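Local coordinates for protein thiol transferase (Phanerochaete chrysosporium, PDB 4F0B) that binds oxidized glutathione and probably acts as a glutathione transferase of the Ure2p type with thiol transferase activity, at residues Pro15-Trp20 with Ala187-Arg192; Phe120-Gly125 with Ile181-Trp186. All coordinates share one frame; numbering follows the deposited sequence.

Interaction 1: Pro15-Trp20 with Ala187-Arg192; sequences PTPNGW and ARIAPR. With GDS (oxidized glutathione disulfide), chain C.
The indole of W20 meets R188 over one face of its six-membered ring: NH1 stands 3.2 Å above the plane, offset toward the rim. The opposite face rests on the chain's own backbone, T16 O and P17 N, and I189 CG2 arrives at the edge, in the ring plane, 3.8 Å from W20 CH2. The guanidinium does not lie flat on the indole; the two planes are 87° apart, and it turns its own edge, with NH1 leading, onto the ring. R188 CZ sits 4.6 Å from the ring centroid and 15° off its normal, a cation-pi contact. R188 CD lies near W20 CZ3 and CE3, and a bend at chi3 (-63°) directs NE and the guanidinium over the ring. NH2 turns to a salt bridge with E211. Beside the indole, I189 CD1 packs at 3.7 Å from P17 CG, the two side chains crossing at about a right angle. On the ligand side of 15-20, T16 OG1 accepts from G19 N (2.9 Å), an ST motif, and lies 3.3 Å from GDS SG2, while N18 ND2 donates to GDS OE5 over 2.8 Å. No hydrogen bond joins the two segments, so the ligand-binding turn meets the C-terminal domain through cation-pi and apolar contacts; the guanidinium charge is met by the E211 carboxylate and by the indole face, which probably stabilises it.

Interaction 2: Phe120-Gly125 with Ile181-Trp186; sequences FFAHGG and IKIFGW. With GDS (oxidized glutathione disulfide), chain C.
K182 leaves its helix with CG anti to the backbone N (chi1 169°), which sets CG against the A122 methyl; the bend at chi2 (64°) then sends CD, CE and NZ toward H123 and the ligand. CE ends near H123 ND1, the two side chains crossing at about a right angle, and CE1 of the imidazole comes within 3.1 Å of the carboxylate oxygen OE1 of GDS. Backbones come nearest at A122 and I183, whose CA atoms are 6.1 Å apart. Here A122 CB presses on I183 CG1 at 3.4 Å, tighter than usual van der Waals contact, and touches K182 CG at 3.8 Å. The axes of the two short segments come within 9.6 Å and run 32° apart, with the small A122 methyl at the contact. H123 NE2 pairs with E83 and ND1 with S85, while K182 NZ bonds T84. H123 and K182 thus line the pocket and also hold E83 and T84, which bind GDS, and so probably position them. NZ itself stays 3.9 Å from GDS OE1, yet its positive charge probably favours that carboxylate. Farther along, W186 brings CH2 to 3.5 Å from GDS CB5, with GDS C5 at the indole edge, in plane. F120 stacks on F120 of the second subunit, placing this helix at the dimer interface. Such near-parallel packing belongs to the all-helical C-terminal domain of the GST fold, here forming one wall of the glutathione site.

How the interactions relate
Both interactions use the chain around 178-193 and touch the same GDS; their centres lie 10 Å apart. Along the sequence, 15-20 comes first, in the loop between strand 9-13 and helix 20-33 of the thioredoxin-like domain, then 120-125 on helix 109-139, then 181-186 and 187-192 in direct succession. Interaction 1 therefore spans the two domains, whereas interaction 2 lies within the helical one. They meet where N18 OD1 probably accepts a hydrogen bond from W186 NE1 (3.0 Å) and where W20 packs on the G185 carbonyl. The end of helix 178-187 thus joins the loop to the helical domain, and the disulfide binds beside that junction.

Interaction 1: Pro15-Trp20 with Ala187-Arg192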
loop_
_atom_site.group_PDB
_atom_site.type_symbol
_atom_site.label_atom_id
_atom_site.label_comp_id
_atom_site.label_asym_id
_atom_site.label_seq_id
_atom_site.Cartn_x
_atom_site.Cartn_y
_atom_site.Cartn_z
ATOM N N PRO A 15 -3.827 9.812 17.472
ATOM C CA PRO A 15 -4.325 8.522 17.988
ATOM C C PRO A 15 -5.364 7.920 17.066
ATOM O O PRO A 15 -6.560 8.145 17.252
ATOM C CB PRO A 15 -4.926 8.881 19.354
ATOM C CG PRO A 15 -5.342 10.359 19.187
ATOM C CD PRO A 15 -4.256 10.964 18.292
ATOM N N THR A 16 -4.881 7.159 16.104
ATOM C CA THR A 16 -5.707 6.659 14.988
ATOM C C THR A 16 -5.128 5.307 14.553
ATOM O O THR A 16 -3.989 4.955 14.910
ATOM C CB THR A 16 -5.613 7.580 13.738
ATOM O OG1 THR A 16 -4.239 7.675 13.345
ATOM C CG2 THR A 16 -6.068 9.005 14.015
ATOM N N PRO A 17 -5.879 4.528 13.761
ATOM C CA PRO A 17 -5.389 3.211 13.321
ATOM C C PRO A 17 -4.078 3.245 12.548
ATOM O O PRO A 17 -3.326 2.253 12.554
ATOM C CB PRO A 17 -6.543 2.677 12.417
ATOM C CG PRO A 17 -7.364 3.931 12.081
ATOM C CD PRO A 17 -7.270 4.784 13.313
ATOM N N ASN A 18 -3.776 4.371 11.882
ATOM C CA ASN A 18 -2.483 4.542 11.261
ATOM C C ASN A 18 -1.427 5.136 12.211
ATOM O O ASN A 18 -0.267 4.688 12.224
ATOM C CB ASN A 18 -2.628 5.422 10.003
ATOM C CG ASN A 18 -3.381 4.692 8.900
ATOM O OD1 ASN A 18 -3.158 3.492 8.685
ATOM N ND2 ASN A 18 -4.286 5.393 8.234
ATOM N N GLY A 19 -1.821 6.147 12.979
ATOM C CA GLY A 19 -0.891 6.806 13.906
ATOM C C GLY A 19 -0.284 5.897 14.953
ATOM O O GLY A 19 0.876 6.098 15.356
ATOM N N TRP A 20 -1.032 4.876 15.386
ATOM C CA TRP A 20 -0.526 4.050 16.484
ATOM C C TRP A 20 0.632 3.180 16.041
ATOM O O TRP A 20 1.467 2.814 16.865
ATOM C CB TRP A 20 -1.615 3.097 16.990
ATOM C CG TRP A 20 -2.758 3.793 17.675
ATOM C CD1 TRP A 20 -2.686 4.834 18.558
ATOM C CD2 TRP A 20 -4.153 3.465 17.548
ATOM N NE1 TRP A 20 -3.964 5.199 18.967
ATOM C CE2 TRP A 20 -4.869 4.356 18.364
ATOM C CE3 TRP A 20 -4.861 2.497 16.807
ATOM C CZ2 TRP A 20 -6.268 4.347 18.445
ATOM C CZ3 TRP A 20 -6.265 2.481 16.882
ATOM C CH2 TRP A 20 -6.948 3.397 17.702
ATOM N N ALA A 187 -7.434 -3.471 12.906
ATOM C CA ALA A 187 -8.266 -4.578 13.417
ATOM C C ALA A 187 -8.797 -4.284 14.815
ATOM O O ALA A 187 -9.930 -4.699 15.114
ATOM C CB ALA A 187 -7.477 -5.879 13.383
ATOM N N ARG A 188 -8.021 -3.593 15.665
ATOM C CA ARG A 188 -8.489 -3.353 17.024
ATOM C C ARG A 188 -9.704 -2.421 17.081
ATOM O O ARG A 188 -10.396 -2.395 18.098
ATOM C CB ARG A 188 -7.340 -2.844 17.906
ATOM C CG ARG A 188 -6.932 -1.403 17.620
ATOM C CD ARG A 188 -5.679 -1.040 18.409
ATOM N NE ARG A 188 -5.903 -1.094 19.862
ATOM C CZ ARG A 188 -6.283 -0.046 20.591
ATOM N NH1 ARG A 188 -6.444 1.154 20.023
ATOM N NH2 ARG A 188 -6.471 -0.167 21.906
ATOM N N ILE A 189 -9.969 -1.678 16.004
ATOM C CA ILE A 189 -11.175 -0.866 15.929
ATOM C C ILE A 189 -12.210 -1.415 14.954
ATOM O O ILE A 189 -13.236 -0.759 14.750
ATOM C CB ILE A 189 -10.882 0.629 15.616
ATOM C CG1 ILE A 189 -10.340 0.781 14.186
ATOM C CG2 ILE A 189 -9.967 1.223 16.736
ATOM C CD1 ILE A 189 -10.318 2.246 13.639
ATOM N N ALA A 190 -11.990 -2.617 14.420
ATOM C CA ALA A 190 -13.016 -3.251 13.595
ATOM C C ALA A 190 -14.421 -3.318 14.253
ATOM O O ALA A 190 -15.401 -3.111 13.532
ATOM C CB ALA A 190 -12.547 -4.653 13.122
ATOM N N PRO A 191 -14.526 -3.615 15.579
ATOM C CA PRO A 191 -15.873 -3.652 16.183
ATOM C C PRO A 191 -16.577 -2.314 16.075
ATOM O O PRO A 191 -17.783 -2.248 15.768
ATOM C CB PRO A 191 -15.589 -4.052 17.638
ATOM C CG PRO A 191 -14.331 -4.933 17.529
ATOM C CD PRO A 191 -13.494 -4.145 16.484
ATOM N N ARG A 192 -15.805 -1.241 16.274
ATOM C CA ARG A 192 -16.331 0.101 16.111
ATOM C C ARG A 192 -16.779 0.346 14.681
ATOM O O ARG A 192 -17.835 0.928 14.457
ATOM C CB ARG A 192 -15.280 1.126 16.487
ATOM C CG ARG A 192 -15.843 2.436 16.444
ATOM C CD ARG A 192 -14.847 3.497 16.761
ATOM N NE ARG A 192 -15.587 4.739 16.703
ATOM C CZ ARG A 192 -15.035 5.937 16.701
ATOM N NH1 ARG A 192 -13.709 6.070 16.738
ATOM N NH2 ARG A 192 -15.815 6.987 16.628
HETATM N N1 GDS C . -1.642 5.655 3.470
HETATM C CA1 GDS C . -1.349 6.539 4.643
HETATM C C1 GDS C . -0.488 5.726 5.647
HETATM O OE1 GDS C . -0.604 4.481 5.661
HETATM O OE2 GDS C . 0.292 6.366 6.378
HETATM C CB1 GDS C . -2.668 6.929 5.329
HETATM C CG1 GDS C . -2.449 7.933 6.476
HETATM C CD1 GDS C . -3.789 8.520 6.896
HETATM O O1 GDS C . -4.876 8.209 6.424
HETATM N N2 GDS C . -3.702 9.520 7.835
HETATM C CA2 GDS C . -4.882 10.203 8.381
HETATM C C2 GDS C . -4.685 11.699 8.273
HETATM O O2 GDS C . -3.581 12.240 8.540
HETATM C CB2 GDS C . -5.126 9.885 9.854
HETATM S SG2 GDS C . -5.270 8.138 10.235
HETATM N N3 GDS C . -5.784 12.379 7.896
HETATM C CA3 GDS C . -5.725 13.840 7.794
HETATM C C3 GDS C . -6.253 14.350 6.504
HETATM O OE3 GDS C . -6.191 15.585 6.341
HETATM O OE4 GDS C . -6.701 13.533 5.655
HETATM N N4 GDS C . -7.016 6.322 5.997
HETATM C CA4 GDS C . -7.070 5.396 4.878
HETATM C C4 GDS C . -5.821 4.461 4.765
HETATM O OE5 GDS C . -5.128 4.224 5.776
HETATM O OE6 GDS C . -5.607 4.000 3.631
HETATM C C5 GDS C . -8.147 6.685 6.609
HETATM O O5 GDS C . -9.269 6.253 6.255
HETATM C CA5 GDS C . -8.020 7.674 7.756
HETATM N N5 GDS C . -9.154 8.629 7.719
HETATM C CB5 GDS C . -7.989 6.830 9.050
HETATM S SG5 GDS C . -7.586 7.846 10.466
HETATM C CA6 GDS C . -9.716 12.003 5.250
HETATM C C6 GDS C . -10.898 11.408 4.456
HETATM O OE7 GDS C . -10.847 10.200 4.134
HETATM O OE8 GDS C . -11.818 12.201 4.133
HETATM N N6 GDS C . -9.441 13.333 4.711
HETATM C CB6 GDS C . -10.071 12.103 6.767
HETATM C CG6 GDS C . -10.251 10.761 7.536
HETATM C CD6 GDS C . -8.969 9.980 7.567
HETATM O O6 GDS C . -7.849 10.448 7.436
#

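Interaction 2: Phe120-Gly125 with Ile181-Trp186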
loop_
_atom_site.group_PDB
_atom_site.type_symbol
_atom_site.label_atom_id
_atom_site.label_comp_id
_atom_site.label_asym_id
_atom_site.label_seq_id
_atom_site.Cartn_x
_atom_site.Cartn_y
_atom_site.Cartn_z
ATOM N N PHE A 120 1.584 -4.635 1.851
ATOM C CA PHE A 120 0.876 -4.010 0.730
ATOM C C PHE A 120 -0.602 -4.424 0.691
ATOM O O PHE A 120 -1.467 -3.579 0.342
ATOM C CB PHE A 120 1.587 -4.266 -0.601
ATOM C CG PHE A 120 2.727 -3.330 -0.867
ATOM C CD1 PHE A 120 2.479 -2.010 -1.200
ATOM C CD2 PHE A 120 4.063 -3.770 -0.786
ATOM C CE1 PHE A 120 3.536 -1.147 -1.442
ATOM C CE2 PHE A 120 5.135 -2.908 -1.037
ATOM C CZ PHE A 120 4.874 -1.574 -1.378
ATOM N N PHE A 121 -0.918 -5.665 1.052
ATOM C CA PHE A 121 -2.310 -6.074 1.141
ATOM C C PHE A 121 -3.058 -5.176 2.133
ATOM O O PHE A 121 -4.176 -4.737 1.860
ATOM C CB PHE A 121 -2.371 -7.562 1.554
ATOM C CG PHE A 121 -3.745 -8.002 2.010
ATOM C CD1 PHE A 121 -4.773 -8.259 1.087
ATOM C CD2 PHE A 121 -4.008 -8.163 3.357
ATOM C CE1 PHE A 121 -6.064 -8.673 1.528
ATOM C CE2 PHE A 121 -5.288 -8.583 3.816
ATOM C CZ PHE A 121 -6.314 -8.827 2.902
ATOM N N ALA A 122 -2.486 -4.973 3.309
ATOM C CA ALA A 122 -3.108 -4.136 4.333
ATOM C C ALA A 122 -3.193 -2.697 3.846
ATOM O O ALA A 122 -4.208 -2.016 4.063
ATOM C CB ALA A 122 -2.249 -4.143 5.583
ATOM N N HIS A 123 -2.142 -2.230 3.165
ATOM C CA HIS A 123 -2.002 -0.822 2.815
ATOM C C HIS A 123 -2.959 -0.425 1.669
ATOM O O HIS A 123 -3.384 0.731 1.579
ATOM C CB HIS A 123 -0.558 -0.588 2.428
ATOM C CG HIS A 123 -0.122 0.818 2.602
ATOM N ND1 HIS A 123 0.484 1.271 3.764
ATOM C CD2 HIS A 123 -0.175 1.869 1.751
ATOM C CE1 HIS A 123 0.767 2.558 3.618
ATOM N NE2 HIS A 123 0.400 2.939 2.396
ATOM N N GLY A 124 -3.266 -1.399 0.796
ATOM C CA GLY A 124 -4.160 -1.136 -0.324
ATOM C C GLY A 124 -5.559 -1.689 -0.120
ATOM O O GLY A 124 -6.464 -1.349 -0.868
ATOM N N GLY A 125 -5.743 -2.526 0.890
ATOM C CA GLY A 125 -6.994 -3.222 1.156
ATOM C C GLY A 125 -7.630 -2.785 2.455
ATOM O O GLY A 125 -8.512 -1.919 2.485
ATOM N N ILE A 181 1.684 -5.753 13.103
ATOM C CA ILE A 181 1.556 -4.422 13.679
ATOM C C ILE A 181 0.742 -3.496 12.770
ATOM O O ILE A 181 -0.166 -2.795 13.234
ATOM C CB ILE A 181 2.945 -3.844 14.050
ATOM C CG1 ILE A 181 3.573 -4.647 15.206
ATOM C CG2 ILE A 181 2.846 -2.349 14.419
ATOM C CD1 ILE A 181 5.084 -4.384 15.393
ATOM N N LYS A 182 1.046 -3.509 11.478
ATOM C CA LYS A 182 0.326 -2.669 10.529
ATOM C C LYS A 182 -1.169 -2.924 10.539
ATOM O O LYS A 182 -1.988 -1.979 10.629
ATOM C CB LYS A 182 0.871 -2.873 9.116
ATOM C CG LYS A 182 -0.013 -2.232 8.021
ATOM C CD LYS A 182 -0.092 -0.713 8.107
ATOM C CE LYS A 182 -1.241 -0.199 7.200
ATOM N NZ LYS A 182 -1.567 1.229 7.492
ATOM N N ILE A 183 -1.553 -4.197 10.470
ATOM C CA ILE A 183 -2.971 -4.503 10.404
ATOM C C ILE A 183 -3.667 -4.328 11.749
ATOM O O ILE A 183 -4.837 -3.913 11.785
ATOM C CB ILE A 183 -3.205 -5.919 9.860
ATOM C CG1 ILE A 183 -2.626 -5.985 8.440
ATOM C CG2 ILE A 183 -4.715 -6.238 9.850
ATOM C CD1 ILE A 183 -2.701 -7.361 7.742
ATOM N N PHE A 184 -2.939 -4.623 12.834
ATOM C CA PHE A 184 -3.495 -4.527 14.173
ATOM C C PHE A 184 -4.090 -3.150 14.481
ATOM O O PHE A 184 -5.122 -3.042 15.136
ATOM C CB PHE A 184 -2.438 -4.920 15.215
ATOM C CG PHE A 184 -2.857 -4.626 16.622
ATOM C CD1 PHE A 184 -3.716 -5.494 17.285
ATOM C CD2 PHE A 184 -2.386 -3.489 17.290
ATOM C CE1 PHE A 184 -4.127 -5.220 18.593
ATOM C CE2 PHE A 184 -2.791 -3.215 18.578
ATOM C CZ PHE A 184 -3.643 -4.064 19.231
ATOM N N GLY A 185 -3.458 -2.083 14.004
ATOM C CA GLY A 185 -4.000 -0.757 14.280
ATOM C C GLY A 185 -5.436 -0.580 13.788
ATOM O O GLY A 185 -6.237 0.115 14.457
ATOM N N TRP A 186 -5.731 -1.184 12.624
ATOM C CA TRP A 186 -7.088 -1.206 12.087
ATOM C C TRP A 186 -7.982 -2.271 12.729
ATOM O O TRP A 186 -9.153 -2.020 13.039
ATOM C CB TRP A 186 -7.047 -1.370 10.563
ATOM C CG TRP A 186 -6.638 -0.107 9.870
ATOM C CD1 TRP A 186 -5.376 0.234 9.445
ATOM C CD2 TRP A 186 -7.497 0.965 9.547
ATOM N NE1 TRP A 186 -5.403 1.504 8.877
ATOM C CE2 TRP A 186 -6.701 1.972 8.924
ATOM C CE3 TRP A 186 -8.878 1.190 9.732
ATOM C CZ2 TRP A 186 -7.247 3.172 8.448
ATOM C CZ3 TRP A 186 -9.425 2.398 9.271
ATOM C CH2 TRP A 186 -8.595 3.376 8.633
HETATM N N1 GDS C . -1.642 5.655 3.470
HETATM C CA1 GDS C . -1.349 6.539 4.643
HETATM C C1 GDS C . -0.488 5.726 5.647
HETATM O OE1 GDS C . -0.604 4.481 5.661
HETATM O OE2 GDS C . 0.292 6.366 6.378
HETATM C CB1 GDS C . -2.668 6.929 5.329
HETATM C CG1 GDS C . -2.449 7.933 6.476
HETATM C CD1 GDS C . -3.789 8.520 6.896
HETATM O O1 GDS C . -4.876 8.209 6.424
HETATM N N2 GDS C . -3.702 9.520 7.835
HETATM C CA2 GDS C . -4.882 10.203 8.381
HETATM C C2 GDS C . -4.685 11.699 8.273
HETATM O O2 GDS C . -3.581 12.240 8.540
HETATM C CB2 GDS C . -5.126 9.885 9.854
HETATM S SG2 GDS C . -5.270 8.138 10.235
HETATM N N3 GDS C . -5.784 12.379 7.896
HETATM C CA3 GDS C . -5.725 13.840 7.794
HETATM C C3 GDS C . -6.253 14.350 6.504
HETATM O OE3 GDS C . -6.191 15.585 6.341
HETATM O OE4 GDS C . -6.701 13.533 5.655
HETATM N N4 GDS C . -7.016 6.322 5.997
HETATM C CA4 GDS C . -7.070 5.396 4.878
HETATM C C4 GDS C . -5.821 4.461 4.765
HETATM O OE5 GDS C . -5.128 4.224 5.776
HETATM O OE6 GDS C . -5.607 4.000 3.631
HETATM C C5 GDS C . -8.147 6.685 6.609
HETATM O O5 GDS C . -9.269 6.253 6.255
HETATM C CA5 GDS C . -8.020 7.674 7.756
HETATM N N5 GDS C . -9.154 8.629 7.719
HETATM C CB5 GDS C . -7.989 6.830 9.050
HETATM S SG5 GDS C . -7.586 7.846 10.466
HETATM C CA6 GDS C . -9.716 12.003 5.250
HETATM C C6 GDS C . -10.898 11.408 4.456
HETATM O OE7 GDS C . -10.847 10.200 4.134
HETATM O OE8 GDS C . -11.818 12.201 4.133
HETATM N N6 GDS C . -9.441 13.333 4.711
HETATM C CB6 GDS C . -10.071 12.103 6.767
HETATM C CG6 GDS C . -10.251 10.761 7.536
HETATM C CD6 GDS C . -8.969 9.980 7.567
HETATM O O6 GDS C . -7.849 10.448 7.436
#